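Local structure of DNA mimic protein DMP12 (Neisseria meningitidis MC58, 3W1O) at residues F10-N15 / T22-W27; V38-N43 / K99-V104; W54-E59 / E85-S90. The protein mimics the shape and surface charge of DNA, binding the dimeric histone-like protein HU and partly keeping HU from DNA, more likely as a regulator than as a competitive inhibitor. All coordinates share one frame; numbering follows the deposited sequence.

Contact 1 of 3, residues F10-N15 / T22-W27; sequences FCLKDN and TEMIDW. With MG (magnesium ion), chain C.
As the chain leaves strand 7-10, F10 faces I25 of helix 21-30 with CA atoms 9.2 Å apart, and by L12 and M24 that spacing has closed to 7.6 Å. W27 is the centre of the packing. Its CG lies anti to the backbone N (chi1 -180°), which carries the indole out to the loop. L12 CD2 lies over one face of the indole, off-centre, 3.4 Å from W27 CE3. K13 comes from the edge instead: its CD lies in the ring plane, 3.7 Å from W27 CZ2. On the F10 ring, I25 CD1 meets the edge in plane, 3.9 Å from F10 CE2. M24 bends at chi3 (78°) and lays its CE against L12 CD1 at 3.8 Å, the two side chains crossing at about a right angle. I116 of strand 115-118 also touches F10, M24 and I25. Beyond the packing, D14 OD1 binds the magnesium ion at 2.2 Å, with four waters around the metal. Between these segments the join is van der Waals packing, without hydrogen bonds or salt bridges, while the carboxylate of D14, which takes no part in that packing, serves the metal.

Contact 2 of 3, residues V38-N43 / K99-V104; sequences VEITEN and KNIIHV
V38, on strand 37-40, points its side chain at helix 96-111, whose short segment crosses the strand at 142° between N-to-C directions, with the axes 9.2 Å apart at their closest. The tight spot is a single methyl. V38 CG2, anti to the carbonyl carbon of its own residue, reaches both the backbone and a side chain of the helix: it stands 3.4 Å from N100 O and 3.4 Å from V104 CG2. The methyl pair is closer than carbons usually come, so the two valines are pressed hard together. N100 O is not left to the methyl alone, since it also accepts the helical bond from V104 N at 3.2 Å. Around this point the fit slackens. The other methyl, V38 CG1, is 4.4 Å from I101 CG1, and I40, whose CB is not aimed at the helix, still brings CD1 to 4.3 Å from I101 CD1. Toward solvent the contact thins further: N100 offers its CB to V38 CG2 at 4.0 Å, on the exposed side of the helix. Past I40 the chain turns away, and T41 takes the N-cap position of helix 42-51: T41 N donates to Q44 OE1, while T41 OG1 caps a backbone N early in the helix. Strand 37-40 is an outermost strand of the antiparallel sheet and pairs by backbone bonds with strand 7-10, V38 with I9 and I40 with L7. L97, one turn before I101 on helix 96-111, touches both V38 and I40. I101 packs on I9 as well as on L87, so helix 96-111 lies between the sheet and helix 77-88.

Contact 3 of 3, residues W54-E59 / E85-S90; sequences WRLVSE and EKLQNS
K86 meets helix 53-61 first, its CA 6.7 Å from that of L56. Its chain bends at chi2 (-83°) and then runs straight, passing with CG 4.1 Å from L56 O and carrying the ammonium group to E59. The glutamate comes across it at about a right angle, extended beyond CG. K86 NZ lies only 2.4 Å from E59 OE1, a salt bridge and hydrogen bond in the model, though so short that the exact distance is doubtful. The K86 side chain also touches I60, the residue after E59 on helix 53-61.

Next comes L87, buried, whose CD2 stands 4.3 Å from L56 CD2. It does more than meet L56: L53 of helix 53-61 touches it, and so do V98, I101 and I102 of helix 96-111, so this leucine fills the angle between three helices.

Helix 77-88 ends here, and S90 finishes the segment. Its CB rests 3.6 Å from L56 CD2, and the OG is folded back so that both OG and the backbone N of S90 approach L87 O from the same face of its plane. S90 OG donates to L87 O at 2.7 Å, with a C=O...OG angle of 132°, and S90 N reaches L87 O at 3.2 Å. A weak bond from F92 N also reaches S90 OG, and F92 touches L56.

The contact thus combines two kinds of chemistry: a small carbon-to-carbon patch where L56 CD2 rests on S90 CB and, more loosely, on L87, and, on the outside, an ion pair in which K86 would partly neutralise the carboxylate of E59.

Contact 2 is the buried one, its centre about 6 Å from that of the chain; contact 1 is partly buried and contact 3 lies at the surface, the two on opposite sides of the chain's centre and not touching each other. Contact 1 joins a loop to a helix, contact 2 a strand to a helix and contact 3 two helices. Contact 2 meets both others: V104 CG1 packs on F10 and C11 of contact 1, while I101 and I102 pack on L87, and I40 on W54, of contact 3. Aliphatic side chains dominate contact 2, an indole and its neighbours contact 1, and a salt bridge spans contact 3 alone.

Contact 1 of 3, residues F10-N15 / T22-W27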
loop_
_atom_site.group_PDB
_atom_site.type_symbol
_atom_site.label_atom_id
_atom_site.label_comp_id
_atom_site.label_asym_id
_atom_site.label_seq_id
_atom_site.Cartn_x
_atom_site.Cartn_y
_atom_site.Cartn_z
ATOM N N PHE A 10 3.133 -2.660 -0.347
ATOM C CA PHE A 10 3.311 -4.064 -0.064
ATOM C C PHE A 10 3.787 -4.357 1.359
ATOM O O PHE A 10 4.222 -3.414 2.083
ATOM C CB PHE A 10 4.320 -4.681 -1.066
ATOM C CG PHE A 10 5.775 -4.334 -0.785
ATOM C CD1 PHE A 10 6.588 -5.191 -0.031
ATOM C CD2 PHE A 10 6.307 -3.133 -1.250
ATOM C CE1 PHE A 10 7.950 -4.819 0.282
ATOM C CE2 PHE A 10 7.641 -2.784 -0.959
ATOM C CZ PHE A 10 8.455 -3.654 -0.200
ATOM N N CYS A 11 3.738 -5.650 1.710
ATOM C CA CYS A 11 4.513 -6.162 2.848
ATOM C C CYS A 11 5.146 -7.446 2.388
ATOM O O CYS A 11 4.821 -7.964 1.313
ATOM C CB CYS A 11 3.625 -6.319 4.106
ATOM S SG CYS A 11 2.341 -7.569 3.906
ATOM N N LEU A 12 6.146 -7.919 3.130
ATOM C CA LEU A 12 6.697 -9.209 2.901
ATOM C C LEU A 12 5.676 -10.283 3.251
ATOM O O LEU A 12 4.796 -10.092 4.126
ATOM C CB LEU A 12 7.920 -9.413 3.763
ATOM C CG LEU A 12 9.021 -8.405 3.475
ATOM C CD1 LEU A 12 10.347 -8.719 4.226
ATOM C CD2 LEU A 12 9.262 -8.353 1.988
ATOM N N LYS A 13 5.837 -11.412 2.595
ATOM C CA LYS A 13 5.117 -12.617 2.965
ATOM C C LYS A 13 5.534 -13.173 4.320
ATOM O O LYS A 13 6.653 -12.964 4.762
ATOM C CB LYS A 13 5.407 -13.688 1.943
ATOM C CG LYS A 13 4.539 -13.554 0.744
ATOM C CD LYS A 13 5.090 -14.441 -0.328
ATOM C CE LYS A 13 4.025 -14.879 -1.258
ATOM N NZ LYS A 13 4.626 -16.042 -1.987
ATOM N N ASP A 14 4.616 -13.923 4.911
ATOM C CA ASP A 14 4.787 -14.630 6.169
ATOM C C ASP A 14 6.179 -15.251 6.300
ATOM O O ASP A 14 6.885 -15.005 7.283
ATOM C CB ASP A 14 3.687 -15.690 6.314
ATOM C CG ASP A 14 3.811 -16.496 7.600
ATOM O OD1 ASP A 14 4.438 -15.992 8.565
ATOM O OD2 ASP A 14 3.267 -17.625 7.631
ATOM N N ASN A 15 6.640 -16.030 5.345
ATOM C CA ASN A 15 7.914 -16.664 5.746
ATOM C C ASN A 15 9.147 -16.120 5.033
ATOM O O ASN A 15 10.080 -16.838 4.721
ATOM C CB ASN A 15 7.807 -18.201 5.880
ATOM C CG ASN A 15 7.224 -18.648 7.279
ATOM O OD1 ASN A 15 7.678 -18.205 8.348
ATOM N ND2 ASN A 15 6.235 -19.548 7.253
ATOM N N THR A 22 16.823 -2.151 0.618
ATOM C CA THR A 22 16.932 -2.229 -0.850
ATOM C C THR A 22 16.534 -3.614 -1.333
ATOM O O THR A 22 15.792 -3.765 -2.343
ATOM C CB THR A 22 18.338 -1.880 -1.335
ATOM O OG1 THR A 22 18.576 -0.490 -1.061
ATOM C CG2 THR A 22 18.434 -2.075 -2.854
ATOM N N GLU A 23 16.989 -4.608 -0.583
ATOM C CA GLU A 23 16.636 -6.003 -0.840
ATOM C C GLU A 23 15.133 -6.298 -0.671
ATOM O O GLU A 23 14.621 -7.168 -1.392
ATOM C CB GLU A 23 17.426 -6.935 0.062
ATOM C CG GLU A 23 18.852 -7.104 -0.359
ATOM C CD GLU A 23 19.600 -8.095 0.534
ATOM O OE1 GLU A 23 20.684 -7.732 1.047
ATOM O OE2 GLU A 23 19.101 -9.227 0.723
ATOM N N MET A 24 14.440 -5.620 0.255
ATOM C CA MET A 24 12.971 -5.794 0.407
ATOM C C MET A 24 12.278 -5.239 -0.827
ATOM O O MET A 24 11.315 -5.812 -1.337
ATOM C CB MET A 24 12.384 -5.038 1.617
ATOM C CG MET A 24 12.801 -5.544 2.941
ATOM S SD MET A 24 12.279 -4.453 4.324
ATOM C CE MET A 24 10.514 -4.895 4.467
ATOM N N ILE A 25 12.756 -4.085 -1.295
ATOM C CA ILE A 25 12.150 -3.463 -2.504
ATOM C C ILE A 25 12.377 -4.374 -3.713
ATOM O O ILE A 25 11.457 -4.595 -4.508
ATOM C CB ILE A 25 12.756 -2.073 -2.816
ATOM C CG1 ILE A 25 12.549 -1.120 -1.632
ATOM C CG2 ILE A 25 12.126 -1.454 -4.101
ATOM C CD1 ILE A 25 11.063 -0.855 -1.297
ATOM N N ASP A 26 13.596 -4.885 -3.838
ATOM C CA ASP A 26 13.914 -5.830 -4.900
ATOM C C ASP A 26 12.986 -7.039 -4.822
ATOM O O ASP A 26 12.444 -7.440 -5.828
ATOM C CB ASP A 26 15.357 -6.294 -4.813
ATOM C CG ASP A 26 16.366 -5.184 -5.104
ATOM O OD1 ASP A 26 16.018 -4.133 -5.718
ATOM O OD2 ASP A 26 17.537 -5.401 -4.705
ATOM N N TRP A 27 12.777 -7.577 -3.621
ATOM C CA TRP A 27 11.861 -8.693 -3.409
ATOM C C TRP A 27 10.466 -8.334 -3.936
ATOM O O TRP A 27 9.868 -9.142 -4.666
ATOM C CB TRP A 27 11.788 -9.103 -1.940
ATOM C CG TRP A 27 10.859 -10.243 -1.690
ATOM C CD1 TRP A 27 11.183 -11.567 -1.659
ATOM C CD2 TRP A 27 9.445 -10.157 -1.404
ATOM N NE1 TRP A 27 10.069 -12.308 -1.374
ATOM C CE2 TRP A 27 8.984 -11.477 -1.228
ATOM C CE3 TRP A 27 8.529 -9.080 -1.284
ATOM C CZ2 TRP A 27 7.622 -11.789 -0.937
ATOM C CZ3 TRP A 27 7.181 -9.370 -0.986
ATOM C CH2 TRP A 27 6.738 -10.716 -0.833
HETATM MG MG MG C . 4.905 -15.488 10.669
HETATM O O HOH W 1 4.855 -13.370 9.789
HETATM O O HOH W 2 5.387 -14.592 12.661
HETATM O O HOH W 3 3.719 -17.104 11.522
HETATM O O HOH W 4 2.726 -14.822 10.848
#

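Contact 2 of 3, residues V38-N43 / K99-V104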
loop_
_atom_site.group_PDB
_atom_site.type_symbol
_atom_site.label_atom_id
_atom_site.label_comp_id
_atom_site.label_asym_id
_atom_site.label_seq_id
_atom_site.Cartn_x
_atom_site.Cartn_y
_atom_site.Cartn_z
ATOM N N VAL A 38 0.824 -4.834 -3.974
ATOM C CA VAL A 38 -0.065 -4.201 -4.935
ATOM C C VAL A 38 0.810 -3.345 -5.872
ATOM O O VAL A 38 1.494 -2.451 -5.420
ATOM C CB VAL A 38 -1.107 -3.309 -4.259
ATOM C CG1 VAL A 38 -2.059 -2.728 -5.309
ATOM C CG2 VAL A 38 -1.916 -4.114 -3.219
ATOM N N GLU A 39 0.741 -3.606 -7.174
ATOM C CA GLU A 39 1.423 -2.795 -8.163
ATOM C C GLU A 39 0.402 -1.823 -8.717
ATOM O O GLU A 39 -0.699 -2.237 -9.095
ATOM C CB GLU A 39 1.898 -3.739 -9.284
ATOM C CG GLU A 39 2.572 -3.052 -10.430
ATOM C CD GLU A 39 2.898 -4.039 -11.534
ATOM O OE1 GLU A 39 2.069 -4.945 -11.824
ATOM O OE2 GLU A 39 3.987 -3.880 -12.096
ATOM N N ILE A 40 0.745 -0.537 -8.791
ATOM C CA ILE A 40 -0.225 0.477 -9.144
ATOM C C ILE A 40 0.318 1.271 -10.313
ATOM O O ILE A 40 1.363 1.881 -10.188
ATOM C CB ILE A 40 -0.522 1.412 -7.977
ATOM C CG1 ILE A 40 -0.926 0.575 -6.771
ATOM C CG2 ILE A 40 -1.693 2.395 -8.330
ATOM C CD1 ILE A 40 -1.295 1.401 -5.493
ATOM N N THR A 41 -0.427 1.320 -11.416
ATOM C CA THR A 41 0.128 1.955 -12.593
ATOM C C THR A 41 -0.128 3.460 -12.569
ATOM O O THR A 41 -0.954 3.947 -11.812
ATOM C CB THR A 41 -0.534 1.383 -13.846
ATOM O OG1 THR A 41 -1.926 1.708 -13.800
ATOM C CG2 THR A 41 -0.359 -0.130 -13.865
ATOM N N GLU A 42 0.564 4.197 -13.437
ATOM C CA GLU A 42 0.233 5.616 -13.628
ATOM C C GLU A 42 -1.270 5.856 -13.835
ATOM O O GLU A 42 -1.841 6.813 -13.280
ATOM C CB GLU A 42 1.015 6.194 -14.825
ATOM C CG GLU A 42 2.512 6.201 -14.622
ATOM C CD GLU A 42 3.300 6.484 -15.919
ATOM O OE1 GLU A 42 2.667 6.787 -16.959
ATOM O OE2 GLU A 42 4.552 6.402 -15.871
ATOM N N ASN A 43 -1.914 5.047 -14.671
ATOM C CA ASN A 43 -3.318 5.324 -14.979
ATOM C C ASN A 43 -4.196 5.076 -13.762
ATOM O O ASN A 43 -5.164 5.770 -13.554
ATOM C CB ASN A 43 -3.808 4.530 -16.203
ATOM C CG ASN A 43 -3.202 5.071 -17.501
ATOM O OD1 ASN A 43 -2.797 6.243 -17.559
ATOM N ND2 ASN A 43 -3.109 4.235 -18.518
ATOM N N LYS A 99 -9.757 -2.957 -2.745
ATOM C CA LYS A 99 -9.750 -4.256 -2.119
ATOM C C LYS A 99 -8.341 -4.820 -2.004
ATOM O O LYS A 99 -8.010 -5.466 -1.009
ATOM C CB LYS A 99 -10.611 -5.279 -2.884
ATOM C CG LYS A 99 -12.145 -5.016 -2.788
ATOM C CD LYS A 99 -12.910 -5.980 -3.750
ATOM C CE LYS A 99 -12.583 -7.439 -3.372
ATOM N NZ LYS A 99 -13.592 -8.263 -4.029
ATOM N N ASN A 100 -7.552 -4.621 -3.051
ATOM C CA ASN A 100 -6.223 -5.141 -3.054
ATOM C C ASN A 100 -5.355 -4.455 -1.985
ATOM O O ASN A 100 -4.528 -5.114 -1.357
ATOM C CB ASN A 100 -5.614 -4.995 -4.435
ATOM C CG ASN A 100 -6.200 -5.997 -5.418
ATOM O OD1 ASN A 100 -6.706 -7.035 -4.998
ATOM N ND2 ASN A 100 -6.164 -5.675 -6.686
ATOM N N ILE A 101 -5.533 -3.148 -1.831
ATOM C CA ILE A 101 -4.743 -2.417 -0.817
ATOM C C ILE A 101 -5.213 -2.890 0.543
ATOM O O ILE A 101 -4.396 -3.266 1.396
ATOM C CB ILE A 101 -4.905 -0.885 -0.949
ATOM C CG1 ILE A 101 -4.192 -0.415 -2.211
ATOM C CG2 ILE A 101 -4.298 -0.175 0.274
ATOM C CD1 ILE A 101 -4.480 1.081 -2.560
ATOM N N ILE A 102 -6.530 -2.998 0.701
ATOM C CA ILE A 102 -7.079 -3.509 1.974
ATOM C C ILE A 102 -6.486 -4.868 2.340
ATOM O O ILE A 102 -6.148 -5.154 3.517
ATOM C CB ILE A 102 -8.622 -3.547 1.944
ATOM C CG1 ILE A 102 -9.207 -2.133 2.031
ATOM C CG2 ILE A 102 -9.155 -4.426 3.089
ATOM C CD1 ILE A 102 -10.750 -2.101 1.658
ATOM N N HIS A 103 -6.325 -5.710 1.327
ATOM C CA HIS A 103 -5.845 -7.041 1.604
ATOM C C HIS A 103 -4.411 -7.052 2.123
ATOM O O HIS A 103 -4.057 -7.869 3.006
ATOM C CB HIS A 103 -5.873 -7.905 0.356
ATOM C CG HIS A 103 -5.581 -9.326 0.669
ATOM N ND1 HIS A 103 -6.462 -10.115 1.382
ATOM C CD2 HIS A 103 -4.465 -10.071 0.480
ATOM C CE1 HIS A 103 -5.921 -11.306 1.570
ATOM N NE2 HIS A 103 -4.709 -11.307 1.031
ATOM N N VAL A 104 -3.561 -6.221 1.507
ATOM C CA VAL A 104 -2.184 -6.069 2.020
ATOM C C VAL A 104 -2.203 -5.617 3.456
ATOM O O VAL A 104 -1.483 -6.152 4.287
ATOM C CB VAL A 104 -1.401 -5.034 1.208
ATOM C CG1 VAL A 104 0.034 -4.812 1.882
ATOM C CG2 VAL A 104 -1.261 -5.607 -0.224
#

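Contact 3 of 3, residues W54-E59 / E85-S90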
loop_
_atom_site.group_PDB
_atom_site.type_symbol
_atom_site.label_atom_id
_atom_site.label_comp_id
_atom_site.label_asym_id
_atom_site.label_seq_id
_atom_site.Cartn_x
_atom_site.Cartn_y
_atom_site.Cartn_z
ATOM N N TRP A 54 -6.074 8.876 -2.620
ATOM C CA TRP A 54 -4.822 9.164 -1.962
ATOM C C TRP A 54 -5.079 10.180 -0.878
ATOM O O TRP A 54 -4.484 10.110 0.210
ATOM C CB TRP A 54 -3.745 9.638 -2.952
ATOM C CG TRP A 54 -3.653 8.735 -4.151
ATOM C CD1 TRP A 54 -3.757 9.110 -5.450
ATOM C CD2 TRP A 54 -3.505 7.306 -4.155
ATOM N NE1 TRP A 54 -3.673 8.022 -6.283
ATOM C CE2 TRP A 54 -3.508 6.894 -5.517
ATOM C CE3 TRP A 54 -3.343 6.337 -3.146
ATOM C CZ2 TRP A 54 -3.362 5.574 -5.895
ATOM C CZ3 TRP A 54 -3.194 5.001 -3.536
ATOM C CH2 TRP A 54 -3.209 4.641 -4.889
ATOM N N ARG A 55 -6.009 11.092 -1.135
ATOM C CA ARG A 55 -6.433 12.014 -0.065
ATOM C C ARG A 55 -6.970 11.269 1.175
ATOM O O ARG A 55 -6.728 11.656 2.318
ATOM C CB ARG A 55 -7.497 12.983 -0.631
ATOM C CG ARG A 55 -6.858 14.013 -1.564
ATOM C CD ARG A 55 -7.895 14.993 -2.103
ATOM N NE ARG A 55 -8.228 14.710 -3.498
ATOM C CZ ARG A 55 -9.438 14.348 -3.891
ATOM N NH1 ARG A 55 -10.397 14.245 -2.988
ATOM N NH2 ARG A 55 -9.705 14.093 -5.180
ATOM N N LEU A 56 -7.688 10.180 0.965
ATOM C CA LEU A 56 -8.174 9.377 2.065
ATOM C C LEU A 56 -7.029 8.805 2.849
ATOM O O LEU A 56 -7.079 8.815 4.085
ATOM C CB LEU A 56 -9.046 8.231 1.539
ATOM C CG LEU A 56 -10.374 7.776 2.118
ATOM C CD1 LEU A 56 -11.297 8.919 2.631
ATOM C CD2 LEU A 56 -11.061 7.022 1.002
ATOM N N VAL A 57 -6.022 8.270 2.145
ATOM C CA VAL A 57 -4.828 7.744 2.775
ATOM C C VAL A 57 -4.107 8.856 3.538
ATOM O O VAL A 57 -3.713 8.676 4.697
ATOM C CB VAL A 57 -3.867 7.086 1.770
ATOM C CG1 VAL A 57 -2.633 6.615 2.493
ATOM C CG2 VAL A 57 -4.543 5.892 1.097
ATOM N N SER A 58 -4.031 10.030 2.920
ATOM C CA SER A 58 -3.301 11.159 3.491
ATOM C C SER A 58 -3.919 11.637 4.811
ATOM O O SER A 58 -3.237 12.266 5.635
ATOM C CB SER A 58 -3.326 12.301 2.493
ATOM O OG SER A 58 -4.555 13.039 2.679
ATOM N N GLU A 59 -5.202 11.362 5.014
ATOM C CA GLU A 59 -5.873 11.727 6.278
ATOM C C GLU A 59 -5.240 11.048 7.480
ATOM O O GLU A 59 -5.288 11.599 8.565
ATOM C CB GLU A 59 -7.349 11.376 6.231
ATOM C CG GLU A 59 -8.162 12.309 5.356
ATOM C CD GLU A 59 -9.664 11.988 5.371
ATOM O OE1 GLU A 59 -10.183 11.364 6.340
ATOM O OE2 GLU A 59 -10.324 12.379 4.392
ATOM N N GLU A 85 -9.459 1.064 7.940
ATOM C CA GLU A 85 -10.791 1.541 8.296
ATOM C C GLU A 85 -11.287 2.570 7.290
ATOM O O GLU A 85 -12.433 2.450 6.851
ATOM C CB GLU A 85 -10.818 2.141 9.707
ATOM C CG GLU A 85 -12.196 2.078 10.384
ATOM C CD GLU A 85 -12.690 0.631 10.560
ATOM O OE1 GLU A 85 -11.889 -0.223 11.024
ATOM O OE2 GLU A 85 -13.867 0.338 10.219
ATOM N N LYS A 86 -10.456 3.567 6.957
ATOM C CA LYS A 86 -10.811 4.640 5.998
ATOM C C LYS A 86 -11.250 3.996 4.670
ATOM O O LYS A 86 -12.265 4.369 4.057
ATOM C CB LYS A 86 -9.636 5.576 5.701
ATOM C CG LYS A 86 -9.202 6.539 6.781
ATOM C CD LYS A 86 -10.058 7.784 6.791
ATOM C CE LYS A 86 -9.876 8.532 8.104
ATOM N NZ LYS A 86 -10.736 9.755 8.066
ATOM N N LEU A 87 -10.464 3.032 4.215
ATOM C CA LEU A 87 -10.798 2.421 2.922
ATOM C C LEU A 87 -12.064 1.563 2.958
ATOM O O LEU A 87 -12.837 1.571 2.004
ATOM C CB LEU A 87 -9.630 1.600 2.392
ATOM C CG LEU A 87 -8.320 2.351 2.145
ATOM C CD1 LEU A 87 -7.275 1.445 1.505
ATOM C CD2 LEU A 87 -8.548 3.504 1.258
ATOM N N GLN A 88 -12.216 0.771 4.017
ATOM C CA GLN A 88 -13.392 -0.107 4.178
ATOM C C GLN A 88 -14.684 0.699 4.251
ATOM O O GLN A 88 -15.721 0.238 3.809
ATOM C CB GLN A 88 -13.244 -0.963 5.439
ATOM C CG GLN A 88 -12.359 -2.155 5.190
ATOM C CD GLN A 88 -12.041 -2.912 6.449
ATOM O OE1 GLN A 88 -12.104 -2.361 7.555
ATOM N NE2 GLN A 88 -11.691 -4.169 6.301
ATOM N N ASN A 89 -14.593 1.919 4.783
ATOM C CA ASN A 89 -15.754 2.798 4.907
ATOM C C ASN A 89 -15.961 3.758 3.751
ATOM O O ASN A 89 -16.912 4.543 3.790
ATOM C CB ASN A 89 -15.729 3.575 6.253
ATOM C CG ASN A 89 -15.889 2.659 7.450
ATOM O OD1 ASN A 89 -15.248 2.859 8.479
ATOM N ND2 ASN A 89 -16.732 1.642 7.322
ATOM N N SER A 90 -15.126 3.657 2.711
ATOM C CA SER A 90 -15.111 4.615 1.612
ATOM C C SER A 90 -16.135 4.296 0.545
ATOM O O SER A 90 -16.724 3.217 0.548
ATOM C CB SER A 90 -13.737 4.667 0.948
ATOM O OG SER A 90 -13.468 3.471 0.233
#